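Local coordinates for blood group a-and b-cleaving endo-beta-galactosidase (Streptococcus pneumoniae, PDB 2YGL), which probably cleaves blood group A and B antigens as a family 98 endo-beta-galactosidase, its tandem CBM51 carbohydrate-binding modules being the part described here, at residues T63-P68 and W157-V162; K82-I87 and A132-V137; W197-H202 and S252-V257; A260-F265 and V319-D324; G270-A275 and E342-G347. All blocks are in the same frame, centred on the assembly; numbering follows the deposited sequence.

The five contacts sample one fold twice, since contacts 1 and 2 belong to the first carbohydrate-binding module and contacts 3, 4 and 5 to the second. Contact 1 holds a calcium ligand, Asp159. Contact 2 is nested in the chain loop that contact 1 closes, with about 17 Å between centres, and the two touch where Ile87 CG2 packs on Val162 O, 4.1 Å apart. In the second module contacts 4 and 5 share strand 262-271, their centres about 24 Å apart. Contact 3 uses the preceding strand, 251-256, and meets contact 4 through Val257 and Val262. None of the contacts in one module touches one in the other: contacts 2 and 4 still have about 18 Å between nearest atoms.

Contact 1 of 5, residues T63-P68 and W157-V162; sequences TVADSP and WGDEVV. With CA (calcium ion), chain C.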
# COMPACT_ATOMS: atom_id res chain seq x y z
N THR A 63 -23.69 4.98 -19.32
CA THR A 63 -24.97 4.41 -18.90
C THR A 63 -26.15 5.30 -19.29
O THR A 63 -25.98 6.40 -19.82
CB THR A 63 -24.98 4.14 -17.36
OG1 THR A 63 -26.13 3.35 -17.02
CG2 THR A 63 -24.99 5.45 -16.56
N VAL A 64 -27.36 4.79 -19.03
CA VAL A 64 -28.57 5.60 -19.05
C VAL A 64 -29.10 5.66 -17.61
O VAL A 64 -29.22 4.63 -16.94
CB VAL A 64 -29.65 5.02 -20.00
CG1 VAL A 64 -30.98 5.75 -19.83
CG2 VAL A 64 -29.18 5.12 -21.45
N ALA A 65 -29.39 6.87 -17.14
CA ALA A 65 -29.87 7.08 -15.78
C ALA A 65 -31.23 6.43 -15.54
O ALA A 65 -32.04 6.28 -16.46
CB ALA A 65 -29.92 8.57 -15.46
N ASP A 66 -31.47 6.03 -14.29
CA ASP A 66 -32.77 5.50 -13.88
C ASP A 66 -33.14 6.11 -12.53
O ASP A 66 -32.88 7.29 -12.29
CB ASP A 66 -32.75 3.96 -13.83
CG ASP A 66 -34.08 3.34 -14.24
OD1 ASP A 66 -35.04 4.09 -14.53
OD2 ASP A 66 -34.17 2.10 -14.27
N SER A 67 -33.74 5.32 -11.64
CA SER A 67 -34.15 5.85 -10.33
C SER A 67 -33.76 4.98 -9.12
O SER A 67 -34.62 4.57 -8.35
CB SER A 67 -35.66 6.12 -10.32
OG SER A 67 -35.97 7.26 -11.11
N PRO A 68 -32.44 4.72 -8.93
CA PRO A 68 -31.33 5.12 -9.79
C PRO A 68 -30.81 3.99 -10.69
O PRO A 68 -31.15 2.82 -10.49
CB PRO A 68 -30.24 5.50 -8.79
CG PRO A 68 -30.53 4.64 -7.56
CD PRO A 68 -31.97 4.17 -7.65
N TRP A 157 -35.35 9.54 -21.04
CA TRP A 157 -35.06 9.95 -22.42
C TRP A 157 -33.81 10.82 -22.52
O TRP A 157 -33.71 11.86 -21.87
CB TRP A 157 -36.25 10.69 -23.04
CG TRP A 157 -37.59 9.99 -22.92
CD1 TRP A 157 -37.83 8.64 -22.98
CD2 TRP A 157 -38.86 10.62 -22.76
NE1 TRP A 157 -39.18 8.40 -22.84
CE2 TRP A 157 -39.83 9.59 -22.71
CE3 TRP A 157 -39.28 11.95 -22.64
CZ2 TRP A 157 -41.20 9.86 -22.54
CZ3 TRP A 157 -40.64 12.22 -22.48
CH2 TRP A 157 -41.58 11.17 -22.43
N GLY A 158 -32.85 10.38 -23.34
CA GLY A 158 -31.62 11.13 -23.61
C GLY A 158 -30.64 11.26 -22.46
O GLY A 158 -29.65 11.99 -22.56
N ASP A 159 -30.89 10.55 -21.36
CA ASP A 159 -30.04 10.64 -20.17
C ASP A 159 -28.77 9.80 -20.29
O ASP A 159 -28.55 8.85 -19.53
CB ASP A 159 -30.82 10.24 -18.91
CG ASP A 159 -31.94 11.21 -18.60
OD1 ASP A 159 -32.03 12.29 -19.22
OD2 ASP A 159 -32.75 10.88 -17.70
N GLU A 160 -27.92 10.19 -21.24
CA GLU A 160 -26.67 9.50 -21.51
C GLU A 160 -25.60 9.95 -20.51
O GLU A 160 -24.73 10.76 -20.84
CB GLU A 160 -26.21 9.77 -22.95
CG GLU A 160 -27.18 9.32 -24.03
CD GLU A 160 -27.15 7.82 -24.27
OE1 GLU A 160 -26.04 7.26 -24.39
OE2 GLU A 160 -28.23 7.21 -24.34
N VAL A 161 -25.69 9.44 -19.28
CA VAL A 161 -24.72 9.77 -18.24
C VAL A 161 -23.41 9.04 -18.50
O VAL A 161 -23.39 7.82 -18.69
CB VAL A 161 -25.25 9.44 -16.81
CG1 VAL A 161 -24.13 9.52 -15.77
CG2 VAL A 161 -26.38 10.39 -16.43
N VAL A 162 -22.33 9.80 -18.53
CA VAL A 162 -21.00 9.22 -18.64
C VAL A 162 -20.14 9.56 -17.43
O VAL A 162 -20.13 10.70 -16.95
CB VAL A 162 -20.26 9.62 -19.95
CG1 VAL A 162 -20.83 8.87 -21.14
CG2 VAL A 162 -20.28 11.13 -20.17
CA CA C . -34.33 12.50 -17.26
O HOH W 1 -24.09 7.09 -21.93
O HOH W 2 -34.88 12.95 -19.54
O HOH W 3 -36.19 13.72 -16.84
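Ala65 and Asp159 meet methyl to methylene just past the end of strand 60-64, and from there the aspartate leads to a metal. Its CB lies 3.9 Å from Ala65 CB, so the root of an acidic side chain is packed against a small apolar one. At the next bond CG turns opposite the carbonyl carbon of its own residue (chi1 -65°), which carries the carboxylate past the alanine to the calcium ion. Asp159 OD2 is the ligand, 2.3 Å from calcium. Asp159 OD1 stays 3.0 Å from the ion and has a hydrogen-bond partner outside the two segments. Two waters and the backbone oxygens of Val102, Ala152 and His155 bring the number of ligands to six.

The backbone of the same residue is gripped too: Asp159 O accepts the N-H of Ala65 at 3.2 Å and also receives the CA-H of Val64. Asp159 and Glu160 are each the centre of an inverse gamma turn, and beyond them Val161 O takes a nearly straight bond from Thr63 N, 2.9 Å long. Thr63 and Val161 then lie side by side, pointing the same way. Glu160 bends at chi2 to bring its OE2 within 3.7 Å of Val64 CG2, while that oxygen is hydrogen-bonded to Thr35.

A buried strand pair whose end adjoins a calcium-binding loop, with one carboxylate and several backbone carbonyls as ligands, is consistent with the probably structural metal site of galactose-binding-like beta-sandwich modules.

Contact 2 of 5, residues K82-I87 and A132-V137; sequences KFETYI and AQFISV
Different first torsions bring the rings of Tyr86 and Phe134 together: the tyrosine's CG sits beside its backbone N (chi1 -66°), the phenylalanine's opposite it (chi1 179°). As a result Phe134 CD1 hangs over the centre of one Tyr86 face, and its nearest atoms there include Tyr86 CZ at 3.6 Å. The planes are inclined at 46°, an oblique pairing. Lys55 adds a cation-pi contact to the tyrosine. On the same face of the sheet Ser136 OG donates over 2.7 Å to the anti lone pair of Glu84 OE2, and the other oxygen, Glu84 OE1, lies in plane at the edge of the Phe134 ring, 3.8 Å from Phe134 CZ.

Six backbone hydrogen bonds join strands 82-87 and 133-138 as an antiparallel pair in one sheet of a beta-sandwich, where 82-87 is flanked on its far edge by strand 160-171. The sandwich interior is lined by the opposite face, with Phe83, Thr85 and Ile87 from one strand and Ile135 and Val137 from the other, against Ile106, Ile108 and Tyr116. There Ile135 CD1 packs against two methyls, 3.8 Å from both Thr85 CG2 and Ile87 CG2, and Val137 CG2 comes to the edge of the Phe83 ring. Thr85 OG1 is hydrogen-bonded to Ala164 O.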
# COMPACT_ATOMS: atom_id res chain seq x y z
N LYS A 82 -8.18 6.80 -3.73
CA LYS A 82 -8.98 7.86 -4.35
C LYS A 82 -9.82 7.33 -5.51
O LYS A 82 -9.44 6.35 -6.17
CB LYS A 82 -8.09 9.00 -4.85
CG LYS A 82 -7.44 9.85 -3.76
CD LYS A 82 -6.30 10.70 -4.31
CE LYS A 82 -6.77 12.10 -4.68
NZ LYS A 82 -6.89 12.99 -3.49
N PHE A 83 -10.95 7.98 -5.74
CA PHE A 83 -11.74 7.77 -6.95
C PHE A 83 -11.86 9.10 -7.69
O PHE A 83 -12.21 10.12 -7.09
CB PHE A 83 -13.12 7.21 -6.62
CG PHE A 83 -14.07 7.20 -7.79
CD1 PHE A 83 -13.91 6.28 -8.83
CD2 PHE A 83 -15.12 8.12 -7.86
CE1 PHE A 83 -14.78 6.28 -9.92
CE2 PHE A 83 -15.99 8.12 -8.95
CZ PHE A 83 -15.82 7.20 -9.98
N GLU A 84 -11.57 9.08 -8.98
CA GLU A 84 -11.64 10.29 -9.80
C GLU A 84 -12.34 10.06 -11.13
O GLU A 84 -12.11 9.05 -11.79
CB GLU A 84 -10.25 10.90 -10.00
CG GLU A 84 -9.65 11.48 -8.72
CD GLU A 84 -8.34 12.21 -8.92
OE1 GLU A 84 -7.70 12.03 -9.98
OE2 GLU A 84 -7.95 12.97 -8.02
N THR A 85 -13.21 11.01 -11.50
CA THR A 85 -13.97 10.95 -12.75
C THR A 85 -14.57 12.30 -13.12
O THR A 85 -14.75 13.17 -12.25
CB THR A 85 -15.10 9.88 -12.70
OG1 THR A 85 -15.60 9.63 -14.02
CG2 THR A 85 -16.25 10.33 -11.80
N TYR A 86 -14.86 12.48 -14.40
CA TYR A 86 -15.65 13.61 -14.88
C TYR A 86 -17.06 13.12 -15.17
O TYR A 86 -17.24 12.06 -15.79
CB TYR A 86 -15.04 14.20 -16.16
CG TYR A 86 -13.68 14.83 -15.97
CD1 TYR A 86 -12.52 14.06 -16.05
CD2 TYR A 86 -13.55 16.20 -15.73
CE1 TYR A 86 -11.26 14.63 -15.88
CE2 TYR A 86 -12.29 16.78 -15.57
CZ TYR A 86 -11.15 15.99 -15.64
OH TYR A 86 -9.91 16.55 -15.48
N ILE A 87 -18.07 13.86 -14.73
CA ILE A 87 -19.46 13.49 -14.97
C ILE A 87 -20.22 14.53 -15.78
O ILE A 87 -19.94 15.73 -15.69
CB ILE A 87 -20.24 13.17 -13.66
CG1 ILE A 87 -20.13 14.33 -12.65
CG2 ILE A 87 -19.76 11.85 -13.06
CD1 ILE A 87 -21.16 14.28 -11.53
N ALA A 132 -19.03 19.68 -17.57
CA ALA A 132 -18.66 18.52 -16.75
C ALA A 132 -18.23 18.90 -15.33
O ALA A 132 -17.61 19.94 -15.12
CB ALA A 132 -17.56 17.73 -17.43
N GLN A 133 -18.58 18.05 -14.37
CA GLN A 133 -18.08 18.19 -13.00
C GLN A 133 -17.02 17.13 -12.74
O GLN A 133 -17.19 15.96 -13.11
CB GLN A 133 -19.22 18.04 -11.98
CG GLN A 133 -20.20 19.22 -11.94
CD GLN A 133 -19.62 20.46 -11.29
OE1 GLN A 133 -18.65 20.40 -10.53
NE2 GLN A 133 -20.22 21.61 -11.57
N PHE A 134 -15.92 17.55 -12.12
CA PHE A 134 -14.83 16.64 -11.74
C PHE A 134 -15.02 16.16 -10.31
O PHE A 134 -15.21 16.96 -9.39
CB PHE A 134 -13.47 17.33 -11.90
CG PHE A 134 -12.29 16.47 -11.50
CD1 PHE A 134 -11.95 15.34 -12.24
CD2 PHE A 134 -11.51 16.81 -10.40
CE1 PHE A 134 -10.86 14.55 -11.87
CE2 PHE A 134 -10.42 16.03 -10.02
CZ PHE A 134 -10.09 14.90 -10.76
N ILE A 135 -14.99 14.84 -10.13
CA ILE A 135 -15.12 14.23 -8.82
C ILE A 135 -13.77 13.70 -8.35
O ILE A 135 -13.07 13.00 -9.10
CB ILE A 135 -16.15 13.06 -8.82
CG1 ILE A 135 -17.53 13.53 -9.30
CG2 ILE A 135 -16.27 12.43 -7.42
CD1 ILE A 135 -18.51 12.40 -9.55
N SER A 136 -13.40 14.04 -7.12
CA SER A 136 -12.24 13.45 -6.46
C SER A 136 -12.58 13.19 -5.00
O SER A 136 -12.67 14.12 -4.20
CB SER A 136 -11.02 14.36 -6.59
OG SER A 136 -9.84 13.67 -6.21
N VAL A 137 -12.81 11.92 -4.68
CA VAL A 137 -13.17 11.52 -3.31
C VAL A 137 -12.15 10.55 -2.71
O VAL A 137 -11.59 9.71 -3.42
CB VAL A 137 -14.60 10.91 -3.22
CG1 VAL A 137 -15.66 11.98 -3.41
CG2 VAL A 137 -14.78 9.77 -4.23

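Contact 3 of 5, residues W197-H202 and S252-V257; sequences WVDATH and SIKYDV
Trp197 and Tyr255 touch at two places. The tryptophan's CB stands over one face of the tyrosine ring, offset toward the rim, in a CH-pi contact 4.2 Å from CB to the Tyr255 centroid. In return Tyr255 OH lies at the edge of the indole and near its plane, 3.7 Å from Trp197 CE3. The indole owes its place to a first torsion of 51°, which wedges CG between the backbone N and the carbonyl carbon. One indole face takes Ala200 CB over its centre, and Ile253 CG2 approaches obliquely, 3.8 Å from Trp197 CE3; Lys213 makes a cation-pi contact with the ring.

On the other side of the strand pair, Lys254 crosses Val198 and Asp199. Its CE rests 3.8 Å from Val198 CG1, whereas, beyond salt-bridge distance, the ammonium is linked to the aspartate by a water that accepts from Lys254 NZ and donates to Asp199 OD2. Thr201 closes the end reciprocally: Thr201 N donates to Ser252 O, and Thr201 OG1 accepts from Ser252 N, both at 2.9 Å. Such a short, irregularly bonded strand, 199-200, laid antiparallel on 251-256, forms one of the two outer strands of the five-stranded sheet in this galactose-binding-like beta-sandwich.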
# COMPACT_ATOMS: atom_id res chain seq x y z
N TRP A 197 29.78 -0.77 7.16
CA TRP A 197 29.48 -0.02 8.37
C TRP A 197 30.65 0.90 8.71
O TRP A 197 31.77 0.68 8.25
CB TRP A 197 29.16 -0.95 9.55
CG TRP A 197 30.16 -2.04 9.80
CD1 TRP A 197 31.48 -1.90 10.14
CD2 TRP A 197 29.92 -3.45 9.75
NE1 TRP A 197 32.07 -3.13 10.29
CE2 TRP A 197 31.14 -4.10 10.06
CE3 TRP A 197 28.79 -4.24 9.46
CZ2 TRP A 197 31.26 -5.49 10.09
CZ3 TRP A 197 28.91 -5.62 9.50
CH2 TRP A 197 30.14 -6.24 9.81
N VAL A 198 30.38 1.95 9.49
CA VAL A 198 31.43 2.80 10.03
C VAL A 198 32.23 2.00 11.06
O VAL A 198 33.46 1.96 11.01
CB VAL A 198 30.85 4.10 10.66
CG1 VAL A 198 31.94 4.87 11.41
CG2 VAL A 198 30.22 4.98 9.59
N ASP A 199 31.52 1.37 11.99
CA ASP A 199 32.10 0.42 12.93
C ASP A 199 31.02 -0.50 13.50
O ASP A 199 29.82 -0.20 13.43
CB ASP A 199 32.89 1.11 14.05
CG ASP A 199 32.22 2.37 14.57
OD1 ASP A 199 31.00 2.33 14.86
OD2 ASP A 199 32.91 3.40 14.68
N ALA A 200 31.47 -1.63 14.04
CA ALA A 200 30.57 -2.65 14.57
C ALA A 200 31.22 -3.35 15.76
O ALA A 200 32.18 -4.11 15.60
CB ALA A 200 30.21 -3.66 13.49
N THR A 201 30.71 -3.08 16.96
CA THR A 201 31.19 -3.73 18.17
C THR A 201 30.31 -4.94 18.50
O THR A 201 29.18 -5.05 18.01
CB THR A 201 31.23 -2.77 19.38
OG1 THR A 201 29.92 -2.24 19.62
CG2 THR A 201 32.21 -1.62 19.13
N HIS A 202 30.85 -5.85 19.31
CA HIS A 202 30.15 -7.06 19.72
C HIS A 202 30.51 -7.42 21.16
O HIS A 202 31.44 -6.85 21.73
CB HIS A 202 30.49 -8.23 18.78
CG HIS A 202 31.95 -8.54 18.71
ND1 HIS A 202 32.75 -8.15 17.67
CD2 HIS A 202 32.76 -9.20 19.58
CE1 HIS A 202 33.99 -8.55 17.89
NE2 HIS A 202 34.02 -9.19 19.04
N SER A 252 27.06 -2.21 19.21
CA SER A 252 26.45 -1.32 18.23
C SER A 252 27.05 -1.46 16.83
O SER A 252 28.27 -1.57 16.68
CB SER A 252 26.56 0.13 18.70
OG SER A 252 25.89 1.02 17.82
N ILE A 253 26.18 -1.49 15.83
CA ILE A 253 26.59 -1.42 14.43
C ILE A 253 26.14 -0.06 13.91
O ILE A 253 24.96 0.29 14.00
CB ILE A 253 25.99 -2.56 13.57
CG1 ILE A 253 26.13 -3.92 14.28
CG2 ILE A 253 26.64 -2.59 12.19
CD1 ILE A 253 25.22 -5.01 13.72
N LYS A 254 27.09 0.71 13.38
CA LYS A 254 26.83 2.09 12.96
C LYS A 254 26.98 2.28 11.46
O LYS A 254 27.96 1.86 10.86
CB LYS A 254 27.77 3.05 13.71
CG LYS A 254 27.56 4.53 13.38
CD LYS A 254 28.13 5.45 14.45
CE LYS A 254 29.59 5.77 14.22
NZ LYS A 254 30.09 6.75 15.22
N TYR A 255 25.98 2.94 10.86
CA TYR A 255 26.01 3.27 9.44
C TYR A 255 25.93 4.77 9.22
O TYR A 255 25.14 5.47 9.86
CB TYR A 255 24.86 2.57 8.70
CG TYR A 255 24.99 1.07 8.68
CD1 TYR A 255 25.73 0.42 7.69
CD2 TYR A 255 24.38 0.29 9.67
CE1 TYR A 255 25.85 -0.96 7.68
CE2 TYR A 255 24.51 -1.09 9.66
CZ TYR A 255 25.24 -1.71 8.67
OH TYR A 255 25.35 -3.09 8.67
N ASP A 256 26.77 5.26 8.31
CA ASP A 256 26.70 6.64 7.85
C ASP A 256 25.77 6.68 6.65
O ASP A 256 26.13 6.22 5.56
CB ASP A 256 28.10 7.15 7.50
CG ASP A 256 28.10 8.59 6.97
OD1 ASP A 256 27.07 9.28 7.05
OD2 ASP A 256 29.15 9.02 6.46
N VAL A 257 24.57 7.22 6.86
CA VAL A 257 23.56 7.30 5.80
C VAL A 257 23.37 8.73 5.27
O VAL A 257 22.37 9.02 4.61
CB VAL A 257 22.19 6.69 6.24
CG1 VAL A 257 22.33 5.19 6.46
CG2 VAL A 257 21.64 7.39 7.48
O HOH W 4 32.27 5.43 16.34

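Contact 4 of 5, residues A260-F265 and V319-D324; sequences ANVTRF and VEIPKD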
# COMPACT_ATOMS: atom_id res chain seq x y z
N ALA A 260 22.59 9.44 1.47
CA ALA A 260 21.36 8.92 0.87
C ALA A 260 20.10 9.33 1.62
O ALA A 260 20.15 9.65 2.81
CB ALA A 260 21.43 7.40 0.74
N ASN A 261 18.98 9.29 0.91
CA ASN A 261 17.68 9.62 1.46
C ASN A 261 16.97 8.37 1.99
O ASN A 261 15.95 7.93 1.44
CB ASN A 261 16.85 10.36 0.40
CG ASN A 261 15.49 10.79 0.92
OD1 ASN A 261 15.32 11.11 2.09
ND2 ASN A 261 14.50 10.80 0.03
N VAL A 262 17.53 7.79 3.05
CA VAL A 262 17.00 6.57 3.66
C VAL A 262 15.71 6.89 4.42
O VAL A 262 15.68 7.79 5.25
CB VAL A 262 18.04 5.92 4.62
CG1 VAL A 262 17.47 4.66 5.27
CG2 VAL A 262 19.33 5.60 3.88
N THR A 263 14.65 6.14 4.13
CA THR A 263 13.34 6.42 4.70
C THR A 263 12.78 5.31 5.59
O THR A 263 11.82 5.53 6.33
CB THR A 263 12.30 6.71 3.60
OG1 THR A 263 12.25 5.60 2.69
CG2 THR A 263 12.65 7.99 2.84
N ARG A 264 13.39 4.12 5.52
CA ARG A 264 12.80 2.94 6.16
C ARG A 264 13.85 1.88 6.49
O ARG A 264 14.80 1.67 5.73
CB ARG A 264 11.74 2.35 5.22
CG ARG A 264 10.65 1.52 5.87
CD ARG A 264 9.64 1.09 4.80
NE ARG A 264 8.68 0.11 5.28
CZ ARG A 264 7.89 -0.62 4.49
NH1 ARG A 264 7.93 -0.47 3.17
NH2 ARG A 264 7.04 -1.49 5.02
N PHE A 265 13.69 1.24 7.65
CA PHE A 265 14.52 0.10 8.04
C PHE A 265 13.65 -1.12 8.32
O PHE A 265 12.70 -1.04 9.11
CB PHE A 265 15.39 0.45 9.26
CG PHE A 265 16.08 -0.74 9.88
CD1 PHE A 265 17.17 -1.34 9.24
CD2 PHE A 265 15.65 -1.25 11.10
CE1 PHE A 265 17.81 -2.44 9.81
CE2 PHE A 265 16.28 -2.35 11.67
CZ PHE A 265 17.36 -2.94 11.03
N VAL A 319 10.44 0.42 10.75
CA VAL A 319 10.42 1.78 11.28
C VAL A 319 10.83 2.82 10.23
O VAL A 319 11.75 2.59 9.44
CB VAL A 319 11.28 1.90 12.59
CG1 VAL A 319 12.76 1.59 12.33
CG2 VAL A 319 11.11 3.26 13.26
N GLU A 320 10.13 3.95 10.23
CA GLU A 320 10.46 5.07 9.36
C GLU A 320 11.74 5.76 9.84
O GLU A 320 11.91 5.98 11.04
CB GLU A 320 9.32 6.10 9.32
CG GLU A 320 8.10 5.68 8.52
CD GLU A 320 7.04 6.77 8.43
OE1 GLU A 320 7.09 7.75 9.21
OE2 GLU A 320 6.15 6.65 7.56
N ILE A 321 12.62 6.08 8.90
CA ILE A 321 13.81 6.86 9.20
C ILE A 321 13.50 8.33 8.92
O ILE A 321 13.07 8.66 7.81
CB ILE A 321 15.03 6.40 8.35
CG1 ILE A 321 15.26 4.88 8.46
CG2 ILE A 321 16.29 7.19 8.72
CD1 ILE A 321 15.44 4.34 9.87
N PRO A 322 13.70 9.21 9.92
CA PRO A 322 13.38 10.63 9.72
C PRO A 322 14.21 11.25 8.60
O PRO A 322 15.38 10.91 8.43
CB PRO A 322 13.75 11.26 11.07
CG PRO A 322 13.69 10.14 12.05
CD PRO A 322 14.18 8.95 11.29
N LYS A 323 13.58 12.15 7.85
CA LYS A 323 14.25 12.91 6.80
C LYS A 323 15.54 13.55 7.32
O LYS A 323 15.59 14.01 8.47
CB LYS A 323 13.30 13.99 6.25
CG LYS A 323 13.83 14.80 5.07
CD LYS A 323 12.80 15.84 4.63
CE LYS A 323 13.42 16.92 3.75
NZ LYS A 323 14.25 17.88 4.52
N ASP A 324 16.58 13.53 6.49
CA ASP A 324 17.90 14.13 6.78
C ASP A 324 18.72 13.43 7.88
O ASP A 324 19.60 14.05 8.48
CB ASP A 324 17.77 15.64 7.07
CG ASP A 324 17.22 16.43 5.89
OD1 ASP A 324 17.50 16.07 4.72
OD2 ASP A 324 16.51 17.42 6.13
O HOH W 5 16.63 12.07 4.13
O HOH W 6 17.30 10.00 5.89
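Val319 CG1 lies at the edge of the Phe265 ring, near its plane, while Leu192 and Val290 also touch the phenylalanine from outside the pair. A second flat group, the peptide carbonyl of Thr263, is met from above: Ile321 N donates to Thr263 O over 2.7 Å but sits 67° out of the carbonyl plane, so that bond uses no lone pair direction. The guanidinium of Arg264, at the end of a chain extended from CG to NE, is held by a salt bridge to Asp318 and a hydrogen bond to Thr174.

On its other edge the strand carries a classic beta bulge, in which Thr263 and Arg264 both face Met351 of strand 343-352 in the antiparallel sheet. Further along, regular pairing resumes, with Phe265 N donating to Val319 O and Val319 N to Phe265 O. Ile321 packs along the backbone from Val262 to Phe265: its CB is 3.5 Å from Val262 O, its CG1 3.6 Å from Arg264 N, and its CD1 3.9 Å from Phe265 CB. Ile297 of strand 295-299, in the other sheet of the sandwich, touches both Val319 and Ile321. At the loop end a water donates to Asn261 OD1 at 2.6 Å and accepts from Asp324 N.

Contact 5 of 5, residues G270-A275 and E342-G347; sequences GIDRSA and ELVLGG
An Asx turn within a type I beta turn ends strand 262-271 here, beside the point where strand 343-352 enters the same sheet of the beta-sandwich; the side chains of Asp272 and Val344 meet across the contact. The strands pair antiparallel. Val344 N donates to Gly270 O at 2.9 Å, nearly straight at 177°, and the return bond from Gly270 N to Val344 O is weak. One step on, Asp272 N is bound to Glu342 O at 3.1 Å, carrying the ladder to the first residue of the turn.

Asp272 then leaves the strand with CG opposite its backbone N (chi1 -164°). This lays its CB against Val344 CG1, 3.8 Å off, the two side chains crossing obliquely, and leaves OD1 to serve the turn. Asp272 OD1 takes two donors from opposite faces of the carboxylate plane, Ser274 N on the anti side and Ser274 OG from above, which should fix the rotation of the group. OD2 accepts from Lys229 N. The turn itself is closed by Ala275 N donating to Asp272 O. Ala275 CB in turn lies alongside the start of Glu342, 3.8 Å from Glu342 CB. Beyond that the glutamate bends at chi2, its OE2 hydrogen-bonded to Thr218, and a water joins Glu342 OE1 to Ser274 OG, 2.7 Å from the serine oxygen.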
# COMPACT_ATOMS: atom_id res chain seq x y z
N GLY A 270 15.81 -11.58 16.35
CA GLY A 270 15.73 -12.60 17.40
C GLY A 270 17.06 -13.29 17.63
O GLY A 270 18.09 -12.85 17.12
N ILE A 271 17.03 -14.38 18.39
CA ILE A 271 18.23 -15.15 18.70
C ILE A 271 18.37 -16.30 17.71
O ILE A 271 17.43 -17.08 17.51
CB ILE A 271 18.20 -15.67 20.16
CG1 ILE A 271 18.18 -14.48 21.13
CG2 ILE A 271 19.39 -16.57 20.44
CD1 ILE A 271 17.44 -14.76 22.42
N ASP A 272 19.55 -16.41 17.09
CA ASP A 272 19.79 -17.46 16.10
C ASP A 272 19.64 -18.84 16.72
O ASP A 272 20.04 -19.07 17.87
CB ASP A 272 21.17 -17.31 15.46
CG ASP A 272 21.31 -18.11 14.17
OD1 ASP A 272 21.66 -19.31 14.24
OD2 ASP A 272 21.05 -17.56 13.09
N ARG A 273 19.06 -19.76 15.95
CA ARG A 273 18.76 -21.11 16.42
C ARG A 273 20.02 -21.90 16.83
O ARG A 273 19.93 -22.84 17.62
CB ARG A 273 17.97 -21.89 15.36
CG ARG A 273 16.67 -21.22 14.89
CD ARG A 273 15.72 -20.89 16.05
NE ARG A 273 15.20 -22.09 16.71
CZ ARG A 273 14.70 -22.13 17.94
NH1 ARG A 273 14.63 -21.03 18.68
NH2 ARG A 273 14.25 -23.28 18.43
N SER A 274 21.17 -21.49 16.32
CA SER A 274 22.44 -22.16 16.60
C SER A 274 23.06 -21.76 17.94
O SER A 274 24.06 -22.34 18.36
CB SER A 274 23.44 -21.88 15.47
OG SER A 274 23.82 -20.51 15.46
N ALA A 275 22.46 -20.77 18.60
CA ALA A 275 22.99 -20.25 19.86
C ALA A 275 22.93 -21.27 20.99
O ALA A 275 22.04 -22.13 21.03
CB ALA A 275 22.26 -18.98 20.27
N GLU A 342 23.43 -14.40 20.91
CA GLU A 342 23.70 -14.41 19.47
C GLU A 342 22.53 -13.79 18.71
O GLU A 342 21.75 -14.49 18.06
CB GLU A 342 23.95 -15.84 18.99
CG GLU A 342 25.20 -16.51 19.56
CD GLU A 342 26.45 -16.28 18.71
OE1 GLU A 342 26.35 -16.31 17.47
OE2 GLU A 342 27.53 -16.08 19.29
N LEU A 343 22.41 -12.47 18.80
CA LEU A 343 21.33 -11.74 18.14
C LEU A 343 21.59 -11.65 16.64
O LEU A 343 22.69 -11.30 16.22
CB LEU A 343 21.16 -10.35 18.76
CG LEU A 343 19.92 -9.51 18.40
CD1 LEU A 343 19.54 -8.56 19.53
CD2 LEU A 343 20.13 -8.72 17.11
N VAL A 344 20.58 -11.97 15.85
CA VAL A 344 20.66 -11.86 14.40
C VAL A 344 19.56 -10.97 13.83
O VAL A 344 18.44 -10.94 14.35
CB VAL A 344 20.67 -13.25 13.69
CG1 VAL A 344 21.98 -13.98 13.93
CG2 VAL A 344 19.49 -14.10 14.13
N LEU A 345 19.89 -10.25 12.77
CA LEU A 345 18.93 -9.42 12.06
C LEU A 345 18.65 -10.09 10.71
O LEU A 345 19.48 -10.04 9.80
CB LEU A 345 19.48 -8.00 11.89
CG LEU A 345 20.01 -7.28 13.14
CD1 LEU A 345 20.65 -5.96 12.77
CD2 LEU A 345 18.91 -7.06 14.17
N GLY A 346 17.49 -10.72 10.60
CA GLY A 346 17.12 -11.47 9.40
C GLY A 346 16.50 -10.61 8.32
O GLY A 346 15.44 -10.02 8.52
N GLY A 347 17.18 -10.55 7.17
CA GLY A 347 16.67 -9.82 6.01
C GLY A 347 16.86 -8.32 6.08
O GLY A 347 16.24 -7.58 5.30
O HOH W 7 25.29 -19.12 17.28